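Local coordinates for protein denovo NTF2 (Synthetic construct, PDB 6W40) that is a computationally designed NTF2-like protein, probably made to test the design of diverse pocket structures, with no known natural function, at residues A[26-31]-A[50-55]; A[63-68]-A[86-91]; A[101-106]-A[115-120]. One frame throughout, in Å; residues are numbered along the deposited sequence.

Contact 1 of 3, residues A[26-31]-A[50-55]; sequences AFHEMA and GREEVV
H28 is the polar centre of this contact. The imidazole swings across to the first turn of helix 51-65 because chi1 (-177°) sets CG anti to the backbone N, and there NE2 donates a hydrogen bond to OE2 of E52, 3.1 Å away. The acceptor lies in the ring plane and the bond is fairly straight (162°), reaching the carboxylate from its syn side but tilted out of the carboxylate plane. E52 gets there by bending at chi2, which folds its acid back toward the ring. R51 crosses the imidazole at about a right angle and sets its CD over one face, 3.5 Å from the ring centroid, a CH-pi contact; its guanidinium slides one face under A31 O. With an alanine in place of H28, the E52 carboxylate would probably lose this donor and R51 CD the ring it packs on. On the buried side F27 takes over: CE2 meets V54 CG1 at 3.7 Å, and V55 CG2 sits at the ring edge, 3.8 Å from CD2. Helix 27-30 thus joins helix 51-65 by oily packing inside and polar contacts outside, where E52 would tend to favour a protonated H28 and the R51 guanidinium to oppose it.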
loop_
_atom_site.group_PDB
_atom_site.type_symbol
_atom_site.label_atom_id
_atom_site.label_comp_id
_atom_site.label_asym_id
_atom_site.label_seq_id
_atom_site.Cartn_x
_atom_site.Cartn_y
_atom_site.Cartn_z
ATOM N N ALA A 26 -5.376 2.186 -13.210
ATOM C CA ALA A 26 -4.009 2.657 -13.400
ATOM C C ALA A 26 -3.004 1.520 -13.545
ATOM O O ALA A 26 -1.797 1.780 -13.587
ATOM C CB ALA A 26 -3.603 3.567 -12.238
ATOM N N PHE A 27 -3.471 0.270 -13.616
ATOM C CA PHE A 27 -2.573 -0.854 -13.843
ATOM C C PHE A 27 -1.893 -0.776 -15.203
ATOM O O PHE A 27 -0.799 -1.327 -15.368
ATOM C CB PHE A 27 -3.343 -2.170 -13.711
ATOM C CG PHE A 27 -2.487 -3.396 -13.856
ATOM C CD1 PHE A 27 -1.782 -3.892 -12.775
ATOM C CD2 PHE A 27 -2.397 -4.058 -15.071
ATOM C CE1 PHE A 27 -0.992 -5.020 -12.900
ATOM C CE2 PHE A 27 -1.607 -5.188 -15.204
ATOM C CZ PHE A 27 -0.906 -5.668 -14.116
ATOM N N HIS A 28 -2.511 -0.094 -16.171
ATOM C CA HIS A 28 -1.945 -0.025 -17.514
ATOM C C HIS A 28 -0.700 0.850 -17.548
ATOM O O HIS A 28 0.257 0.549 -18.274
ATOM C CB HIS A 28 -2.994 0.500 -18.494
ATOM C CG HIS A 28 -2.533 0.531 -19.920
ATOM N ND1 HIS A 28 -1.772 1.558 -20.436
ATOM C CD2 HIS A 28 -2.741 -0.332 -20.943
ATOM C CE1 HIS A 28 -1.525 1.324 -21.713
ATOM N NE2 HIS A 28 -2.102 0.183 -22.045
ATOM N N GLU A 29 -0.687 1.933 -16.770
ATOM C CA GLU A 29 0.438 2.859 -16.795
ATOM C C GLU A 29 1.650 2.337 -16.035
ATOM O O GLU A 29 2.755 2.854 -16.230
ATOM C CB GLU A 29 0.017 4.217 -16.226
ATOM C CG GLU A 29 -0.215 4.229 -14.724
ATOM C CD GLU A 29 -0.860 5.514 -14.239
ATOM O OE1 GLU A 29 -1.529 6.189 -15.050
ATOM O OE2 GLU A 29 -0.698 5.851 -13.046
ATOM N N MET A 30 1.475 1.331 -15.180
ATOM C CA MET A 30 2.572 0.762 -14.411
ATOM C C MET A 30 2.991 -0.616 -14.901
ATOM O O MET A 30 3.960 -1.175 -14.377
ATOM C CB MET A 30 2.195 0.681 -12.929
ATOM C CG MET A 30 1.817 2.008 -12.306
ATOM S SD MET A 30 1.104 1.761 -10.673
ATOM C CE MET A 30 -0.165 0.559 -11.062
ATOM N N ALA A 31 2.296 -1.176 -15.886
ATOM C CA ALA A 31 2.604 -2.507 -16.386
ATOM C C ALA A 31 3.704 -2.441 -17.437
ATOM O O ALA A 31 3.668 -1.591 -18.335
ATOM C CB ALA A 31 1.353 -3.162 -16.970
ATOM N N GLY A 50 1.869 -9.778 -22.553
ATOM C CA GLY A 50 1.643 -8.512 -23.220
ATOM C C GLY A 50 0.748 -7.599 -22.403
ATOM O O GLY A 50 -0.166 -8.076 -21.724
ATOM N N ARG A 51 0.987 -6.285 -22.458
ATOM C CA ARG A 51 0.248 -5.370 -21.589
ATOM C C ARG A 51 -1.244 -5.383 -21.902
ATOM O O ARG A 51 -2.074 -5.307 -20.990
ATOM C CB ARG A 51 0.805 -3.951 -21.714
ATOM C CG ARG A 51 0.378 -3.026 -20.584
ATOM C CD ARG A 51 0.530 -1.558 -20.964
ATOM N NE ARG A 51 1.891 -1.213 -21.372
ATOM C CZ ARG A 51 2.351 0.033 -21.447
ATOM N NH1 ARG A 51 1.559 1.049 -21.133
ATOM N NH2 ARG A 51 3.602 0.264 -21.826
ATOM N N GLU A 52 -1.605 -5.484 -23.184
ATOM C CA GLU A 52 -3.014 -5.423 -23.561
ATOM C C GLU A 52 -3.749 -6.715 -23.220
ATOM O O GLU A 52 -4.900 -6.674 -22.771
ATOM C CB GLU A 52 -3.149 -5.105 -25.050
ATOM C CG GLU A 52 -2.490 -3.797 -25.465
ATOM C CD GLU A 52 -3.048 -2.595 -24.725
ATOM O OE1 GLU A 52 -4.233 -2.628 -24.329
ATOM O OE2 GLU A 52 -2.298 -1.613 -24.536
ATOM N N GLU A 53 -3.106 -7.868 -23.428
ATOM C CA GLU A 53 -3.723 -9.134 -23.048
ATOM C C GLU A 53 -3.913 -9.226 -21.539
ATOM O O GLU A 53 -4.924 -9.755 -21.062
ATOM C CB GLU A 53 -2.873 -10.303 -23.546
ATOM C CG GLU A 53 -3.038 -10.637 -25.018
ATOM C CD GLU A 53 -4.184 -11.599 -25.275
ATOM O OE1 GLU A 53 -5.279 -11.397 -24.709
ATOM O OE2 GLU A 53 -3.985 -12.567 -26.038
ATOM N N VAL A 54 -2.950 -8.714 -20.772
ATOM C CA VAL A 54 -3.013 -8.823 -19.318
ATOM C C VAL A 54 -4.097 -7.908 -18.760
ATOM O O VAL A 54 -4.904 -8.319 -17.917
ATOM C CB VAL A 54 -1.638 -8.515 -18.700
ATOM C CG1 VAL A 54 -1.757 -8.316 -17.200
ATOM C CG2 VAL A 54 -0.655 -9.635 -19.017
ATOM N N VAL A 55 -4.131 -6.655 -19.221
ATOM C CA VAL A 55 -5.094 -5.693 -18.690
ATOM C C VAL A 55 -6.521 -6.157 -18.959
ATOM O O VAL A 55 -7.385 -6.092 -18.077
ATOM C CB VAL A 55 -4.828 -4.293 -19.274
ATOM C CG1 VAL A 55 -6.004 -3.367 -19.003
ATOM C CG2 VAL A 55 -3.553 -3.711 -18.681
#

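Contact 2 of 3, residues A[63-68]-A[86-91]; sequences EHWRVR and GRWETS
W65, in the last turn of helix 51-65, lays one face of its indole against the pyrrole side of W88. The closest atoms are the two CD1 carbons, 3.5 Å apart, and the five-membered rings are inclined at 40°, so the pair is oblique; W65 CB lies over the W88 face that V67 also covers. W65 NE1 is spent elsewhere, on a hydrogen bond to E99. The W65 carbonyl O comes up to the CG2 methyl of T90, whose OG1 is bonded to D98. R66 then leaves the helix with positive phi (54°), and this turn swings its carbonyl round to accept a hydrogen bond from S91 N at 3.1 Å, bent at the hydrogen (137°). The R66 side chain runs out extended past S91, its CB 3.3 Å from S91 OG.

From here the chain enters strand 67-72, which pairs antiparallel with strand 81-90 in the curved sheet of this NTF2-like fold; the contact is where the long helix hands over to that sheet. V67 faces T90 as a non-hydrogen-bonded pair with diverging side chains. Both its methyls sit on one face of W88, at the benzo end: CG2 stands over the ring, 3.7 Å from the six-membered centroid, while CG1 reaches CE3 at 3.5 Å. R68 N gives E89 O a short bond, 2.7 Å and nearly along the C=O axis, and the pairing runs on with N69. The extended R68 side chain runs alongside S91, bringing NE to 3.4 Å from S91 CB, with S91 CA over one face of the guanidinium.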
loop_
_atom_site.group_PDB
_atom_site.type_symbol
_atom_site.label_atom_id
_atom_site.label_comp_id
_atom_site.label_asym_id
_atom_site.label_seq_id
_atom_site.Cartn_x
_atom_site.Cartn_y
_atom_site.Cartn_z
ATOM N N GLU A 63 -14.018 -7.921 -12.598
ATOM C CA GLU A 63 -15.450 -7.779 -12.843
ATOM C C GLU A 63 -16.238 -8.955 -12.281
ATOM O O GLU A 63 -17.373 -8.776 -11.825
ATOM C CB GLU A 63 -15.725 -7.638 -14.340
ATOM C CG GLU A 63 -15.476 -6.251 -14.907
ATOM C CD GLU A 63 -15.991 -6.108 -16.330
ATOM O OE1 GLU A 63 -16.394 -7.132 -16.925
ATOM O OE2 GLU A 63 -15.998 -4.971 -16.849
ATOM N N HIS A 64 -15.659 -10.159 -12.306
ATOM C CA HIS A 64 -16.385 -11.334 -11.836
ATOM C C HIS A 64 -16.563 -11.319 -10.324
ATOM O O HIS A 64 -17.552 -11.856 -9.815
ATOM C CB HIS A 64 -15.666 -12.609 -12.272
ATOM C CG HIS A 64 -16.455 -13.859 -12.029
ATOM N ND1 HIS A 64 -16.364 -14.583 -10.860
ATOM C CD2 HIS A 64 -17.347 -14.515 -12.808
ATOM C CE1 HIS A 64 -17.165 -15.631 -10.929
ATOM N NE2 HIS A 64 -17.774 -15.612 -12.100
ATOM N N TRP A 65 -15.630 -10.715 -9.595
ATOM C CA TRP A 65 -15.733 -10.595 -8.148
ATOM C C TRP A 65 -16.148 -9.201 -7.696
ATOM O O TRP A 65 -16.326 -8.987 -6.493
ATOM C CB TRP A 65 -14.404 -10.979 -7.485
ATOM C CG TRP A 65 -14.216 -12.457 -7.297
ATOM C CD1 TRP A 65 -14.484 -13.177 -6.171
ATOM C CD2 TRP A 65 -13.719 -13.393 -8.264
ATOM N NE1 TRP A 65 -14.186 -14.503 -6.374
ATOM C CE2 TRP A 65 -13.716 -14.663 -7.651
ATOM C CE3 TRP A 65 -13.281 -13.281 -9.586
ATOM C CZ2 TRP A 65 -13.289 -15.811 -8.315
ATOM C CZ3 TRP A 65 -12.860 -14.425 -10.244
ATOM C CH2 TRP A 65 -12.865 -15.672 -9.607
ATOM N N ARG A 66 -16.319 -8.261 -8.627
ATOM C CA ARG A 66 -16.677 -6.876 -8.309
ATOM C C ARG A 66 -15.687 -6.277 -7.313
ATOM O O ARG A 66 -16.062 -5.698 -6.291
ATOM C CB ARG A 66 -18.111 -6.783 -7.783
ATOM C CG ARG A 66 -19.139 -7.490 -8.649
ATOM C CD ARG A 66 -20.555 -7.158 -8.206
ATOM N NE ARG A 66 -21.555 -7.943 -8.925
ATOM C CZ ARG A 66 -22.865 -7.732 -8.854
ATOM N NH1 ARG A 66 -23.342 -6.751 -8.100
ATOM N NH2 ARG A 66 -23.700 -8.500 -9.542
ATOM N N VAL A 67 -14.401 -6.424 -7.626
ATOM C CA VAL A 67 -13.347 -6.059 -6.687
ATOM C C VAL A 67 -13.214 -4.545 -6.619
ATOM O O VAL A 67 -13.101 -3.866 -7.649
ATOM C CB VAL A 67 -12.019 -6.713 -7.092
ATOM C CG1 VAL A 67 -10.894 -6.237 -6.186
ATOM C CG2 VAL A 67 -12.140 -8.225 -7.049
ATOM N N ARG A 68 -13.230 -4.009 -5.400
ATOM C CA ARG A 68 -12.874 -2.620 -5.143
ATOM C C ARG A 68 -11.436 -2.483 -4.662
ATOM O O ARG A 68 -10.684 -1.654 -5.181
ATOM C CB ARG A 68 -13.832 -2.007 -4.117
ATOM C CG ARG A 68 -15.233 -1.767 -4.645
ATOM C CD ARG A 68 -16.109 -1.126 -3.584
ATOM N NE ARG A 68 -17.411 -0.736 -4.114
ATOM C CZ ARG A 68 -18.377 -0.185 -3.388
ATOM N NH1 ARG A 68 -18.189 0.042 -2.095
ATOM N NH2 ARG A 68 -19.533 0.138 -3.952
ATOM N N GLY A 86 -4.539 -11.919 1.359
ATOM C CA GLY A 86 -5.667 -11.110 1.778
ATOM C C GLY A 86 -7.020 -11.681 1.405
ATOM O O GLY A 86 -7.178 -12.891 1.228
ATOM N N ARG A 87 -8.002 -10.788 1.287
ATOM C CA ARG A 87 -9.390 -11.157 1.051
ATOM C C ARG A 87 -10.036 -10.052 0.227
ATOM O O ARG A 87 -9.741 -8.870 0.432
ATOM C CB ARG A 87 -10.129 -11.358 2.380
ATOM C CG ARG A 87 -11.427 -12.147 2.308
ATOM C CD ARG A 87 -11.829 -12.613 3.706
ATOM N NE ARG A 87 -13.192 -13.136 3.765
ATOM C CZ ARG A 87 -13.510 -14.423 3.657
ATOM N NH1 ARG A 87 -12.562 -15.331 3.470
ATOM N NH2 ARG A 87 -14.779 -14.798 3.722
ATOM N N TRP A 88 -10.904 -10.434 -0.709
ATOM C CA TRP A 88 -11.479 -9.456 -1.625
ATOM C C TRP A 88 -12.320 -8.430 -0.876
ATOM O O TRP A 88 -13.037 -8.760 0.072
ATOM C CB TRP A 88 -12.344 -10.140 -2.688
ATOM C CG TRP A 88 -11.594 -10.879 -3.765
ATOM C CD1 TRP A 88 -11.837 -12.149 -4.199
ATOM C CD2 TRP A 88 -10.496 -10.391 -4.551
ATOM N NE1 TRP A 88 -10.961 -12.484 -5.201
ATOM C CE2 TRP A 88 -10.126 -11.424 -5.435
ATOM C CE3 TRP A 88 -9.788 -9.186 -4.590
ATOM C CZ2 TRP A 88 -9.082 -11.287 -6.348
ATOM C CZ3 TRP A 88 -8.753 -9.054 -5.498
ATOM C CH2 TRP A 88 -8.410 -10.098 -6.363
ATOM N N GLU A 89 -12.220 -7.176 -1.310
ATOM C CA GLU A 89 -13.123 -6.111 -0.877
ATOM C C GLU A 89 -14.085 -5.869 -2.034
ATOM O O GLU A 89 -13.803 -5.099 -2.954
ATOM C CB GLU A 89 -12.359 -4.848 -0.498
ATOM C CG GLU A 89 -13.258 -3.674 -0.133
ATOM C CD GLU A 89 -12.489 -2.379 0.035
ATOM O OE1 GLU A 89 -11.300 -2.437 0.413
ATOM O OE2 GLU A 89 -13.073 -1.304 -0.217
ATOM N N THR A 90 -15.226 -6.545 -1.992
ATOM C CA THR A 90 -16.176 -6.504 -3.089
ATOM C C THR A 90 -17.235 -5.430 -2.852
ATOM O O THR A 90 -17.363 -4.870 -1.761
ATOM C CB THR A 90 -16.838 -7.868 -3.273
ATOM O OG1 THR A 90 -17.660 -8.155 -2.135
ATOM C CG2 THR A 90 -15.780 -8.951 -3.409
ATOM N N SER A 91 -18.000 -5.147 -3.903
ATOM C CA SER A 91 -19.100 -4.197 -3.829
ATOM C C SER A 91 -20.432 -4.863 -3.510
ATOM O O SER A 91 -21.460 -4.178 -3.491
ATOM C CB SER A 91 -19.214 -3.417 -5.144
ATOM O OG SER A 91 -19.516 -4.278 -6.227
#

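Contact 3 of 3, residues A[101-106]-A[115-120]; sequences VELIVI and VRIIIR
Strands 100-108 and 111-119 form the last beta hairpin of the NTF2-like sheet, and here they run antiparallel, 174° between their directions and 4.7 Å apart at the axes. Two hydrogen-bonded pairs join the backbones. E102 and I118 exchange N-H and C=O in both directions, each bond 3.0 Å from N to O, and I104 and R116 do the same, with R116 N 2.8 Å from I104 O. All four donors lie in the plane of the carbonyl they meet. V101, L103, V105, V115, I117 and I119 share the buried face, which is packed against helix 51-65: I117 touches L58 and L61, and I119 touches L61 and W65. The other face carries E102, I104, R116 and I118; there the CB atoms of I104 and R116 are 4.1 Å apart, while the arginine continues extended to a salt bridge with D40. On the buried face L103 and I117 run alongside each other in the same direction, with L103 CD2 3.9 Å from I117 CG1. I117 sends its other branch toward V101: CG2, anti to the backbone N, meets V101 CG2 at 3.9 Å.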
loop_
_atom_site.group_PDB
_atom_site.type_symbol
_atom_site.label_atom_id
_atom_site.label_comp_id
_atom_site.label_asym_id
_atom_site.label_seq_id
_atom_site.Cartn_x
_atom_site.Cartn_y
_atom_site.Cartn_z
ATOM N N VAL A 101 -7.347 -14.619 -1.392
ATOM C CA VAL A 101 -6.540 -14.392 -2.584
ATOM C C VAL A 101 -5.096 -14.151 -2.166
ATOM O O VAL A 101 -4.827 -13.502 -1.150
ATOM C CB VAL A 101 -7.085 -13.208 -3.414
ATOM C CG1 VAL A 101 -7.107 -11.928 -2.586
ATOM C CG2 VAL A 101 -6.276 -13.018 -4.691
ATOM N N GLU A 102 -4.166 -14.703 -2.941
ATOM C CA GLU A 102 -2.746 -14.419 -2.805
ATOM C C GLU A 102 -2.271 -13.755 -4.088
ATOM O O GLU A 102 -2.584 -14.227 -5.185
ATOM C CB GLU A 102 -1.941 -15.691 -2.531
ATOM C CG GLU A 102 -0.443 -15.455 -2.410
ATOM C CD GLU A 102 0.334 -16.728 -2.136
ATOM O OE1 GLU A 102 -0.297 -17.759 -1.825
ATOM O OE2 GLU A 102 1.579 -16.697 -2.236
ATOM N N LEU A 103 -1.528 -12.660 -3.953
ATOM C CA LEU A 103 -1.051 -11.910 -5.106
ATOM C C LEU A 103 0.459 -11.765 -5.032
ATOM O O LEU A 103 1.005 -11.429 -3.976
ATOM C CB LEU A 103 -1.713 -10.532 -5.189
ATOM C CG LEU A 103 -3.240 -10.548 -5.264
ATOM C CD1 LEU A 103 -3.849 -10.346 -3.884
ATOM C CD2 LEU A 103 -3.744 -9.506 -6.249
ATOM N N ILE A 104 1.126 -12.019 -6.153
ATOM C CA ILE A 104 2.573 -11.887 -6.266
ATOM C C ILE A 104 2.866 -10.932 -7.411
ATOM O O ILE A 104 2.486 -11.194 -8.560
ATOM C CB ILE A 104 3.254 -13.246 -6.487
ATOM C CG1 ILE A 104 3.011 -14.148 -5.278
ATOM C CG2 ILE A 104 4.745 -13.061 -6.735
ATOM C CD1 ILE A 104 3.318 -15.597 -5.532
ATOM N N VAL A 105 3.532 -9.823 -7.099
ATOM C CA VAL A 105 3.828 -8.774 -8.067
ATOM C C VAL A 105 5.338 -8.620 -8.152
ATOM O O VAL A 105 6.000 -8.374 -7.136
ATOM C CB VAL A 105 3.166 -7.442 -7.684
ATOM C CG1 VAL A 105 3.572 -6.348 -8.663
ATOM C CG2 VAL A 105 1.654 -7.599 -7.639
ATOM N N ILE A 106 5.878 -8.761 -9.359
ATOM C CA ILE A 106 7.305 -8.613 -9.614
ATOM C C ILE A 106 7.517 -7.285 -10.324
ATOM O O ILE A 106 6.914 -7.030 -11.374
ATOM C CB ILE A 106 7.856 -9.780 -10.447
ATOM C CG1 ILE A 106 7.628 -11.105 -9.716
ATOM C CG2 ILE A 106 9.333 -9.573 -10.740
ATOM C CD1 ILE A 106 8.154 -12.311 -10.461
ATOM N N VAL A 115 2.564 -10.602 -12.691
ATOM C CA VAL A 115 1.519 -10.676 -11.677
ATOM C C VAL A 115 1.033 -12.115 -11.606
ATOM O O VAL A 115 0.753 -12.731 -12.640
ATOM C CB VAL A 115 0.339 -9.735 -11.985
ATOM C CG1 VAL A 115 -0.745 -9.876 -10.923
ATOM C CG2 VAL A 115 0.809 -8.298 -12.078
ATOM N N ARG A 116 0.939 -12.651 -10.393
ATOM C CA ARG A 116 0.340 -13.958 -10.161
ATOM C C ARG A 116 -0.793 -13.802 -9.160
ATOM O O ARG A 116 -0.632 -13.132 -8.134
ATOM C CB ARG A 116 1.363 -14.976 -9.651
ATOM C CG ARG A 116 0.763 -16.361 -9.454
ATOM C CD ARG A 116 1.805 -17.406 -9.096
ATOM N NE ARG A 116 1.224 -18.746 -9.096
ATOM C CZ ARG A 116 1.888 -19.853 -8.783
ATOM N NH1 ARG A 116 3.166 -19.790 -8.439
ATOM N NH2 ARG A 116 1.271 -21.027 -8.812
ATOM N N ILE A 117 -1.934 -14.415 -9.460
ATOM C CA ILE A 117 -3.115 -14.338 -8.612
ATOM C C ILE A 117 -3.637 -15.751 -8.401
ATOM O O ILE A 117 -3.902 -16.472 -9.371
ATOM C CB ILE A 117 -4.200 -13.434 -9.220
ATOM C CG1 ILE A 117 -3.714 -11.981 -9.237
ATOM C CG2 ILE A 117 -5.502 -13.565 -8.443
ATOM C CD1 ILE A 117 -4.700 -11.000 -9.817
ATOM N N ILE A 118 -3.778 -16.147 -7.138
ATOM C CA ILE A 118 -4.234 -17.479 -6.763
ATOM C C ILE A 118 -5.473 -17.319 -5.894
ATOM O O ILE A 118 -5.424 -16.657 -4.850
ATOM C CB ILE A 118 -3.142 -18.269 -6.025
ATOM C CG1 ILE A 118 -1.886 -18.364 -6.892
ATOM C CG2 ILE A 118 -3.647 -19.655 -5.653
ATOM C CD1 ILE A 118 -0.681 -18.905 -6.163
ATOM N N ILE A 119 -6.579 -17.918 -6.325
ATOM C CA ILE A 119 -7.851 -17.837 -5.620
ATOM C C ILE A 119 -8.299 -19.248 -5.277
ATOM O O ILE A 119 -8.388 -20.109 -6.162
ATOM C CB ILE A 119 -8.921 -17.117 -6.461
ATOM C CG1 ILE A 119 -8.419 -15.742 -6.905
ATOM C CG2 ILE A 119 -10.211 -16.981 -5.670
ATOM C CD1 ILE A 119 -9.391 -15.003 -7.795
ATOM N N ARG A 120 -8.576 -19.484 -3.999
ATOM C CA ARG A 120 -9.119 -20.764 -3.561
ATOM C C ARG A 120 -10.534 -20.585 -3.025
ATOM O O ARG A 120 -10.895 -19.510 -2.542
ATOM C CB ARG A 120 -8.231 -21.401 -2.489
ATOM C CG ARG A 120 -6.812 -21.709 -2.938
ATOM C CD ARG A 120 -6.220 -22.834 -2.102
ATOM N NE ARG A 120 -6.501 -22.662 -0.679
ATOM C CZ ARG A 120 -6.320 -23.607 0.237
ATOM N NH1 ARG A 120 -5.862 -24.798 -0.121
ATOM N NH2 ARG A 120 -6.601 -23.363 1.511
ATOM O OXT ARG A 120 -11.349 -21.506 -3.061
#

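How the contacts relate
Along the chain the three contacts follow one another without overlap. Contacts 1 and 2 hold the two ends of helix 51-65, its first turn against helix 27-30 and its last turn against strand 81-90; their centres are 19 Å apart and they do not touch. Contact 3, the hairpin on whose buried face that helix packs, meets both, its centre about 16 Å from contact 1 and 14 Å from contact 2. F27 CZ packs on V115 CG2 at 3.7 Å, while W88 reaches V101 and I119, and G86 N probably bonds to V101 O, since strands 81-90 and 100-108 are neighbours in the sheet. Helix and curved sheet are thereby tied together through F27 and W88, which pack on the hairpin.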